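Local atomic coordinates of alkyl hydroperoxide reductase, C subunit (Enterococcus faecalis, PDB entry 5Y63), a protein that probably reduces hydrogen peroxide and organic hydroperoxides as a thiol-dependent 2-Cys peroxiredoxin that assembles into ring-like decamers of five homodimers. Residues C24-F32 / H87-D95; G42-D53 / N76-D85. All coordinates share one frame; numbering follows the deposited sequence.

Contact 1. Residues C24-F32 / H87-D95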
loop_
_atom_site.group_PDB
_atom_site.type_symbol
_atom_site.label_atom_id
_atom_site.label_comp_id
_atom_site.label_asym_id
_atom_site.label_seq_id
_atom_site.Cartn_x
_atom_site.Cartn_y
_atom_site.Cartn_z
ATOM N N CYS A 24 37.194 -1.921 -10.349
ATOM C CA CYS A 24 37.079 -2.130 -11.792
ATOM C C CYS A 24 38.432 -2.344 -12.457
ATOM O O CYS A 24 39.480 -2.063 -11.875
ATOM C CB CYS A 24 36.381 -0.937 -12.442
ATOM S SG CYS A 24 37.425 0.526 -12.633
ATOM N N ASP A 25 38.388 -2.835 -13.690
ATOM C CA ASP A 25 39.590 -3.046 -14.491
ATOM C C ASP A 25 40.078 -1.730 -15.077
ATOM O O ASP A 25 39.290 -0.806 -15.297
ATOM C CB ASP A 25 39.310 -4.033 -15.623
ATOM C CG ASP A 25 38.904 -5.400 -15.118
ATOM O OD1 ASP A 25 39.626 -5.959 -14.266
ATOM O OD2 ASP A 25 37.867 -5.920 -15.576
ATOM N N ALA A 26 41.383 -1.661 -15.334
ATOM C CA ALA A 26 42.006 -0.473 -15.913
ATOM C C ALA A 26 43.110 -0.845 -16.900
ATOM O O ALA A 26 43.522 -2.001 -16.987
ATOM C CB ALA A 26 42.565 0.414 -14.812
ATOM N N TYR A 27 43.569 0.152 -17.649
ATOM C CA TYR A 27 44.704 0.007 -18.552
ATOM C C TYR A 27 45.695 1.112 -18.221
ATOM O O TYR A 27 45.343 2.292 -18.254
ATOM C CB TYR A 27 44.250 0.108 -20.007
ATOM C CG TYR A 27 45.381 0.063 -21.010
ATOM C CD1 TYR A 27 46.040 -1.130 -21.293
ATOM C CD2 TYR A 27 45.789 1.215 -21.679
ATOM C CE1 TYR A 27 47.076 -1.175 -22.212
ATOM C CE2 TYR A 27 46.823 1.181 -22.600
ATOM C CZ TYR A 27 47.464 -0.014 -22.863
ATOM O OH TYR A 27 48.490 -0.049 -23.781
ATOM N N HIS A 28 46.927 0.725 -17.897
ATOM C CA HIS A 28 47.911 1.650 -17.351
ATOM C C HIS A 28 49.317 1.261 -17.805
ATOM O O HIS A 28 49.838 0.221 -17.397
ATOM C CB HIS A 28 47.829 1.629 -15.822
ATOM C CG HIS A 28 48.433 2.829 -15.161
ATOM N ND1 HIS A 28 48.297 3.079 -13.812
ATOM C CD2 HIS A 28 49.157 3.856 -15.663
ATOM C CE1 HIS A 28 48.925 4.201 -13.510
ATOM N NE2 HIS A 28 49.453 4.694 -14.615
ATOM N N ASP A 29 49.922 2.097 -18.647
ATOM C CA ASP A 29 51.263 1.843 -19.181
ATOM C C ASP A 29 51.390 0.436 -19.764
ATOM O O ASP A 29 52.180 -0.379 -19.287
ATOM C CB ASP A 29 52.331 2.073 -18.103
ATOM C CG ASP A 29 52.585 3.540 -17.841
ATOM O OD1 ASP A 29 53.130 4.215 -18.740
ATOM O OD2 ASP A 29 52.253 4.016 -16.735
ATOM N N GLY A 30 50.579 0.153 -20.778
ATOM C CA GLY A 30 50.694 -1.090 -21.538
ATOM C C GLY A 30 50.306 -2.380 -20.833
ATOM O O GLY A 30 50.567 -3.462 -21.362
ATOM N N GLU A 31 49.686 -2.285 -19.655
ATOM C CA GLU A 31 49.267 -3.483 -18.917
ATOM C C GLU A 31 48.043 -3.254 -18.033
ATOM O O GLU A 31 47.720 -2.122 -17.669
ATOM C CB GLU A 31 50.430 -4.050 -18.090
ATOM C CG GLU A 31 51.021 -3.103 -17.057
ATOM C CD GLU A 31 52.188 -3.724 -16.302
ATOM O OE1 GLU A 31 52.253 -3.565 -15.065
ATOM O OE2 GLU A 31 53.039 -4.381 -16.942
ATOM N N PHE A 32 47.377 -4.356 -17.693
ATOM C CA PHE A 32 46.114 -4.323 -16.960
ATOM C C PHE A 32 46.324 -4.292 -15.450
ATOM O O PHE A 32 47.234 -4.934 -14.928
ATOM C CB PHE A 32 45.257 -5.541 -17.314
ATOM C CG PHE A 32 45.005 -5.704 -18.788
ATOM C CD1 PHE A 32 44.470 -4.662 -19.536
ATOM C CD2 PHE A 32 45.283 -6.907 -19.425
ATOM C CE1 PHE A 32 44.231 -4.813 -20.893
ATOM C CE2 PHE A 32 45.045 -7.064 -20.781
ATOM C CZ PHE A 32 44.518 -6.017 -21.516
ATOM N N HIS A 87 38.507 -2.873 -20.679
ATOM C CA HIS A 87 39.958 -2.721 -20.604
ATOM C C HIS A 87 40.658 -3.352 -21.812
ATOM O O HIS A 87 41.711 -2.871 -22.236
ATOM C CB HIS A 87 40.504 -3.302 -19.291
ATOM C CG HIS A 87 40.209 -4.758 -19.095
ATOM N ND1 HIS A 87 39.044 -5.213 -18.514
ATOM C CD2 HIS A 87 40.935 -5.860 -19.392
ATOM C CE1 HIS A 87 39.063 -6.533 -18.468
ATOM N NE2 HIS A 87 40.200 -6.950 -18.993
ATOM N N TYR A 88 40.070 -4.413 -22.369
ATOM C CA TYR A 88 40.578 -5.021 -23.607
ATOM C C TYR A 88 40.620 -4.000 -24.748
ATOM O O TYR A 88 41.604 -3.924 -25.486
ATOM C CB TYR A 88 39.714 -6.215 -24.045
ATOM C CG TYR A 88 39.728 -7.409 -23.108
ATOM C CD1 TYR A 88 40.895 -8.140 -22.893
ATOM C CD2 TYR A 88 38.562 -7.825 -22.460
ATOM C CE1 TYR A 88 40.906 -9.238 -22.044
ATOM C CE2 TYR A 88 38.561 -8.921 -21.611
ATOM C CZ TYR A 88 39.734 -9.624 -21.406
ATOM O OH TYR A 88 39.735 -10.712 -20.561
ATOM N N VAL A 89 39.549 -3.220 -24.876
ATOM C CA VAL A 89 39.411 -2.243 -25.959
ATOM C C VAL A 89 40.397 -1.085 -25.810
ATOM O O VAL A 89 40.931 -0.594 -26.805
ATOM C CB VAL A 89 37.970 -1.689 -26.041
ATOM C CG1 VAL A 89 37.863 -0.588 -27.089
ATOM C CG2 VAL A 89 36.987 -2.807 -26.363
ATOM N N HIS A 90 40.632 -0.653 -24.572
ATOM C CA HIS A 90 41.587 0.424 -24.304
ATOM C C HIS A 90 42.991 0.057 -24.779
ATOM O O HIS A 90 43.687 0.888 -25.361
ATOM C CB HIS A 90 41.628 0.770 -22.811
ATOM C CG HIS A 90 40.350 1.346 -22.280
ATOM N ND1 HIS A 90 39.532 2.169 -23.024
ATOM C CD2 HIS A 90 39.765 1.238 -21.064
ATOM C CE1 HIS A 90 38.491 2.527 -22.297
ATOM N NE2 HIS A 90 38.609 1.979 -21.102
ATOM N N LYS A 91 43.397 -1.187 -24.530
ATOM C CA LYS A 91 44.708 -1.676 -24.961
ATOM C C LYS A 91 44.874 -1.587 -26.476
ATOM O O LYS A 91 45.900 -1.113 -26.968
ATOM C CB LYS A 91 44.919 -3.120 -24.499
ATOM C CG LYS A 91 46.287 -3.692 -24.840
ATOM C CD LYS A 91 46.436 -5.111 -24.313
ATOM C CE LYS A 91 47.501 -5.893 -25.066
ATOM N NZ LYS A 91 47.370 -7.355 -24.822
ATOM N N ALA A 92 43.863 -2.044 -27.210
ATOM C CA ALA A 92 43.882 -1.987 -28.671
ATOM C C ALA A 92 43.887 -0.547 -29.188
ATOM O O ALA A 92 44.518 -0.250 -30.204
ATOM C CB ALA A 92 42.694 -2.745 -29.241
ATOM N N TRP A 93 43.181 0.336 -28.487
ATOM C CA TRP A 93 43.115 1.751 -28.855
ATOM C C TRP A 93 44.467 2.438 -28.658
ATOM O O TRP A 93 44.831 3.328 -29.426
ATOM C CB TRP A 93 42.023 2.456 -28.039
ATOM C CG TRP A 93 41.577 3.782 -28.585
ATOM C CD1 TRP A 93 41.600 4.191 -29.890
ATOM C CD2 TRP A 93 40.997 4.863 -27.839
ATOM N NE1 TRP A 93 41.093 5.465 -29.998
ATOM C CE2 TRP A 93 40.714 5.899 -28.754
ATOM C CE3 TRP A 93 40.703 5.060 -26.485
ATOM C CZ2 TRP A 93 40.146 7.113 -28.359
ATOM C CZ3 TRP A 93 40.138 6.268 -26.094
ATOM C CH2 TRP A 93 39.867 7.277 -27.029
ATOM N N ALA A 94 45.205 2.016 -27.633
ATOM C CA ALA A 94 46.561 2.514 -27.390
ATOM C C ALA A 94 47.528 2.040 -28.473
ATOM O O ALA A 94 48.386 2.800 -28.924
ATOM C CB ALA A 94 47.050 2.071 -26.019
ATOM N N ASP A 95 47.385 0.782 -28.880
ATOM C CA ASP A 95 48.194 0.217 -29.958
ATOM C C ASP A 95 47.865 0.874 -31.294
ATOM O O ASP A 95 48.765 1.202 -32.063
ATOM C CB ASP A 95 47.973 -1.299 -30.074
ATOM C CG ASP A 95 48.460 -2.067 -28.852
ATOM O OD1 ASP A 95 48.749 -1.434 -27.813
ATOM O OD2 ASP A 95 48.548 -3.312 -28.935
#
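Y27 lays one face of its phenol ring over the helix 87-95 at K91, whose CA sits 3.9 Å from the centroid of the Y27 ring and over its face, the geometry of a CH-pi contact. Y27 carries CG anti to the backbone N (chi1 176°), which extends the ring along the helix, where CE2 of Y27 reaches CB of A94 at 3.5 Å. At its root, CB of Y27 meets CB of H90.

F32, on the returning strand, makes a T-shaped pair with H87: the edge of the imidazole addresses the face of the phenyl ring, with centroids 5.0 Å apart and planes at 77°. The methylene CD of the extended K91 chain approaches CZ of F32 at 3.5 Å, so K91 touches both aromatic rings. D25 lies obliquely across the imidazole of H87, with both its CB and its carboxylate in contact, while OD1 of D25 is paired with R34 in a salt bridge.

No hydrogen bond joins the two segments. The axes of strand 24-28 and helix 87-95 approach to 7.6 Å and run nearly parallel (11°). The arrangement is a helix of the thioredoxin-like peroxiredoxin fold packed against a beta hairpin, 23-28 with 31-36, at the margin of the sheet.

Contact 2. Residues G42-D53 / N76-D85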
loop_
_atom_site.group_PDB
_atom_site.type_symbol
_atom_site.label_atom_id
_atom_site.label_comp_id
_atom_site.label_asym_id
_atom_site.label_seq_id
_atom_site.Cartn_x
_atom_site.Cartn_y
_atom_site.Cartn_z
ATOM N N GLY A 42 43.741 9.652 -0.857
ATOM C CA GLY A 42 45.111 10.059 -0.552
ATOM C C GLY A 42 45.599 11.169 -1.459
ATOM O O GLY A 42 46.255 12.104 -1.001
ATOM N N LYS A 43 45.288 11.055 -2.747
ATOM C CA LYS A 43 45.586 12.100 -3.720
ATOM C C LYS A 43 44.298 12.730 -4.227
ATOM O O LYS A 43 43.220 12.150 -4.094
ATOM C CB LYS A 43 46.342 11.513 -4.912
ATOM C CG LYS A 43 47.717 10.961 -4.589
ATOM C CD LYS A 43 48.442 10.550 -5.862
ATOM C CE LYS A 43 49.886 10.157 -5.597
ATOM N NZ LYS A 43 49.985 8.862 -4.873
ATOM N N TRP A 44 44.418 13.916 -4.820
ATOM C CA TRP A 44 43.335 14.484 -5.620
ATOM C C TRP A 44 43.146 13.612 -6.852
ATOM O O TRP A 44 44.030 12.831 -7.215
ATOM C CB TRP A 44 43.637 15.928 -6.035
ATOM C CG TRP A 44 43.403 16.919 -4.939
ATOM C CD1 TRP A 44 44.272 17.264 -3.949
ATOM C CD2 TRP A 44 42.217 17.692 -4.717
ATOM N NE1 TRP A 44 43.704 18.203 -3.123
ATOM C CE2 TRP A 44 42.443 18.485 -3.573
ATOM C CE3 TRP A 44 40.986 17.794 -5.375
ATOM C CZ2 TRP A 44 41.484 19.367 -3.070
ATOM C CZ3 TRP A 44 40.032 18.671 -4.872
ATOM C CH2 TRP A 44 40.289 19.445 -3.731
ATOM N N SER A 45 41.988 13.734 -7.487
ATOM C CA SER A 45 41.674 12.898 -8.634
ATOM C C SER A 45 40.716 13.587 -9.584
ATOM O O SER A 45 39.794 14.286 -9.160
ATOM C CB SER A 45 41.079 11.567 -8.173
ATOM O OG SER A 45 39.943 11.776 -7.359
ATOM N N ILE A 46 40.955 13.384 -10.877
ATOM C CA ILE A 46 40.070 13.862 -11.921
ATOM C C ILE A 46 39.551 12.662 -12.696
ATOM O O ILE A 46 40.320 11.971 -13.363
ATOM C CB ILE A 46 40.787 14.824 -12.887
ATOM C CG1 ILE A 46 41.186 16.108 -12.154
ATOM C CG2 ILE A 46 39.890 15.156 -14.075
ATOM C CD1 ILE A 46 42.149 16.988 -12.925
ATOM N N PHE A 47 38.248 12.408 -12.589
ATOM C CA PHE A 47 37.586 11.427 -13.441
ATOM C C PHE A 47 37.250 12.102 -14.766
ATOM O O PHE A 47 36.612 13.151 -14.780
ATOM C CB PHE A 47 36.326 10.878 -12.774
ATOM C CG PHE A 47 36.612 9.955 -11.626
ATOM C CD1 PHE A 47 36.889 10.462 -10.364
ATOM C CD2 PHE A 47 36.619 8.579 -11.810
ATOM C CE1 PHE A 47 37.162 9.613 -9.305
ATOM C CE2 PHE A 47 36.891 7.725 -10.755
ATOM C CZ PHE A 47 37.162 8.243 -9.501
ATOM N N PHE A 48 37.696 11.505 -15.867
ATOM C CA PHE A 48 37.533 12.096 -17.189
ATOM C C PHE A 48 36.703 11.169 -18.074
ATOM O O PHE A 48 37.237 10.323 -18.795
ATOM C CB PHE A 48 38.904 12.372 -17.811
ATOM C CG PHE A 48 38.859 13.291 -18.997
ATOM C CD1 PHE A 48 38.874 14.667 -18.819
ATOM C CD2 PHE A 48 38.809 12.784 -20.289
ATOM C CE1 PHE A 48 38.835 15.521 -19.906
ATOM C CE2 PHE A 48 38.771 13.632 -21.379
ATOM C CZ PHE A 48 38.785 15.003 -21.187
ATOM N N PHE A 49 35.385 11.332 -17.999
ATOM C CA PHE A 49 34.460 10.525 -18.787
ATOM C C PHE A 49 34.488 10.941 -20.253
ATOM O O PHE A 49 34.590 12.127 -20.559
ATOM C CB PHE A 49 33.038 10.666 -18.251
ATOM C CG PHE A 49 32.798 9.933 -16.972
ATOM C CD1 PHE A 49 33.019 10.548 -15.752
ATOM C CD2 PHE A 49 32.336 8.628 -16.989
ATOM C CE1 PHE A 49 32.789 9.872 -14.569
ATOM C CE2 PHE A 49 32.103 7.946 -15.812
ATOM C CZ PHE A 49 32.331 8.568 -14.599
ATOM N N TYR A 50 34.390 9.961 -21.150
ATOM C CA TYR A 50 34.303 10.226 -22.587
ATOM C C TYR A 50 33.482 9.128 -23.282
ATOM O O TYR A 50 33.442 7.995 -22.803
ATOM C CB TYR A 50 35.705 10.345 -23.202
ATOM C CG TYR A 50 36.488 9.055 -23.184
ATOM C CD1 TYR A 50 37.146 8.636 -22.038
ATOM C CD2 TYR A 50 36.562 8.249 -24.314
ATOM C CE1 TYR A 50 37.854 7.450 -22.013
ATOM C CE2 TYR A 50 37.265 7.061 -24.302
ATOM C CZ TYR A 50 37.914 6.665 -23.149
ATOM O OH TYR A 50 38.615 5.485 -23.128
ATOM N N PRO A 51 32.830 9.460 -24.414
ATOM C CA PRO A 51 31.840 8.556 -25.017
ATOM C C PRO A 51 32.353 7.207 -25.520
ATOM O O PRO A 51 31.833 6.172 -25.104
ATOM C CB PRO A 51 31.271 9.376 -26.186
ATOM C CG PRO A 51 31.584 10.792 -25.855
ATOM C CD PRO A 51 32.896 10.742 -25.139
ATOM N N ALA A 52 33.343 7.207 -26.410
ATOM C CA ALA A 52 33.727 5.971 -27.097
ATOM C C ALA A 52 35.188 5.916 -27.534
ATOM O O ALA A 52 35.768 6.922 -27.940
ATOM C CB ALA A 52 32.823 5.755 -28.303
ATOM N N ASP A 53 35.768 4.720 -27.452
ATOM C CA ASP A 53 37.079 4.453 -28.032
ATOM C C ASP A 53 36.963 4.382 -29.551
ATOM O O ASP A 53 35.866 4.278 -30.100
ATOM C CB ASP A 53 37.661 3.143 -27.493
ATOM C CG ASP A 53 38.052 3.232 -26.033
ATOM O OD1 ASP A 53 37.490 4.076 -25.310
ATOM O OD2 ASP A 53 38.930 2.458 -25.604
ATOM N N ASN A 76 49.861 16.836 -7.012
ATOM C CA ASN A 76 49.426 15.676 -6.231
ATOM C C ASN A 76 48.064 15.143 -6.691
ATOM O O ASN A 76 47.227 14.753 -5.873
ATOM C CB ASN A 76 49.407 16.021 -4.733
ATOM C CG ASN A 76 49.457 14.788 -3.843
ATOM O OD1 ASN A 76 50.239 13.864 -4.081
ATOM N ND2 ASN A 76 48.626 14.773 -2.804
ATOM N N CYS A 77 47.856 15.119 -8.007
ATOM C CA CYS A 77 46.574 14.712 -8.579
ATOM C C CYS A 77 46.727 13.626 -9.639
ATOM O O CYS A 77 47.524 13.760 -10.566
ATOM C CB CYS A 77 45.856 15.914 -9.192
ATOM S SG CYS A 77 44.192 15.520 -9.778
ATOM N N GLU A 78 45.944 12.557 -9.492
ATOM C CA GLU A 78 45.896 11.470 -10.462
ATOM C C GLU A 78 44.739 11.700 -11.438
ATOM O O GLU A 78 43.766 12.382 -11.110
ATOM C CB GLU A 78 45.728 10.133 -9.729
ATOM C CG GLU A 78 45.816 8.889 -10.605
ATOM C CD GLU A 78 47.136 8.771 -11.343
ATOM O OE1 GLU A 78 47.147 8.988 -12.573
ATOM O OE2 GLU A 78 48.162 8.469 -10.694
ATOM N N VAL A 79 44.859 11.136 -12.637
ATOM C CA VAL A 79 43.840 11.252 -13.681
ATOM C C VAL A 79 43.284 9.868 -14.011
ATOM O O VAL A 79 44.042 8.934 -14.261
ATOM C CB VAL A 79 44.430 11.888 -14.962
ATOM C CG1 VAL A 79 43.386 11.974 -16.068
ATOM C CG2 VAL A 79 44.996 13.269 -14.661
ATOM N N TYR A 80 41.960 9.745 -14.013
ATOM C CA TYR A 80 41.292 8.491 -14.361
ATOM C C TYR A 80 40.308 8.712 -15.511
ATOM O O TYR A 80 39.203 9.208 -15.297
ATOM C CB TYR A 80 40.550 7.930 -13.145
ATOM C CG TYR A 80 41.418 7.732 -11.924
ATOM C CD1 TYR A 80 42.122 6.545 -11.728
ATOM C CD2 TYR A 80 41.531 8.730 -10.959
ATOM C CE1 TYR A 80 42.916 6.359 -10.609
ATOM C CE2 TYR A 80 42.321 8.553 -9.835
ATOM C CZ TYR A 80 43.011 7.366 -9.664
ATOM O OH TYR A 80 43.799 7.188 -8.547
ATOM N N SER A 81 40.707 8.358 -16.732
ATOM C CA SER A 81 39.801 8.443 -17.873
ATOM C C SER A 81 38.826 7.273 -17.828
ATOM O O SER A 81 39.228 6.130 -17.603
ATOM C CB SER A 81 40.563 8.459 -19.199
ATOM O OG SER A 81 41.017 7.168 -19.569
ATOM N N VAL A 82 37.547 7.566 -18.040
ATOM C CA VAL A 82 36.496 6.568 -17.912
ATOM C C VAL A 82 35.668 6.488 -19.191
ATOM O O VAL A 82 35.291 7.504 -19.774
ATOM C CB VAL A 82 35.560 6.879 -16.724
ATOM C CG1 VAL A 82 34.744 5.647 -16.352
ATOM C CG2 VAL A 82 36.355 7.363 -15.520
ATOM N N SER A 83 35.394 5.261 -19.614
ATOM C CA SER A 83 34.533 4.994 -20.756
ATOM C C SER A 83 33.773 3.699 -20.491
ATOM O O SER A 83 34.172 2.902 -19.641
ATOM C CB SER A 83 35.372 4.900 -22.035
ATOM O OG SER A 83 34.776 4.070 -23.017
ATOM N N GLU A 84 32.681 3.492 -21.219
ATOM C CA GLU A 84 31.901 2.265 -21.092
ATOM C C GLU A 84 32.529 1.107 -21.874
ATOM O O GLU A 84 31.943 0.030 -21.972
ATOM C CB GLU A 84 30.457 2.500 -21.545
ATOM C CG GLU A 84 29.732 3.588 -20.766
ATOM C CD GLU A 84 29.588 3.265 -19.292
ATOM O OE1 GLU A 84 28.696 2.467 -18.943
ATOM O OE2 GLU A 84 30.362 3.816 -18.482
ATOM N N ASP A 85 33.717 1.336 -22.432
ATOM C CA ASP A 85 34.479 0.294 -23.110
ATOM C C ASP A 85 35.237 -0.563 -22.104
ATOM O O ASP A 85 35.524 -0.125 -20.988
ATOM C CB ASP A 85 35.459 0.923 -24.106
ATOM C CG ASP A 85 34.751 1.623 -25.249
ATOM O OD1 ASP A 85 34.140 0.918 -26.080
ATOM O OD2 ASP A 85 34.802 2.870 -25.317
HETATM O O HOH W 1 39.323 4.993 -20.397
HETATM O O HOH W 2 31.378 5.975 -22.383
#
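Backbone hydrogen bonds join 44-49 to 77-83 in parallel register, from W44 opposite C77 to F49 opposite V82. Among them, Y80 N meets I46 O at 2.8 Å, and the last bond of the ladder runs from Y50 N to V82 O.

Side chains alternate between the two faces. On one, CB of V82 lies over the F49 ring, 3.9 Å from its centroid, while CG2 of V82 meets the edge of F47. Farther along this face, CB of S45 lies at the edge of Y80. On the other face, SG of C77 packs against CB of W44 at 3.8 Å and also touches CG1 of I46; helix 156-171 covers this side through L163.

Beyond the paired strands, Y50 has CG between its backbone N and carbonyl carbon (chi1 67°), turning the ring so that CB of S83 lies over one face, 3.6 Å from the ring centroid. Y50 OH donates to D53 OD1 at 2.8 Å and accepts from a water that also bonds S81 OG. D53 N in turn donates to D85 OD2 at 3.0 Å, from above the carboxylate plane, and the second carboxylate oxygen of D53 turns to H90 of helix 87-96. S83 OG accepts from D85 N, closing an ST turn.

Two adjacent parallel strands joined through intervening helices 58-67 and 69-74 form the beta-alpha-beta crossover of the thioredoxin fold, and the loop after its first strand leads into the predicted active site.

How the contacts relate
Contacts 1 and 2 have centres 13 Å apart and meet through helix 87-96, which follows strand 77-83 in the chain. H90 ND1 lies 2.7 Å from D53 OD2, a probable hydrogen bond, and W93 CE3 approaches D53 CG at 3.3 Å; H90 and W93 also pack against Y50. CB of H90 thus meets Y27 of the hairpin, while its imidazole reaches the loop after strand 44-49. Strand 107-109 bridges the hairpin and strand 77-83 within one sheet. The side chain of P51 is about 4 Å from that of the predicted active-site C58, and that of H90 about 9 Å. Both contacts also touch the second subunit.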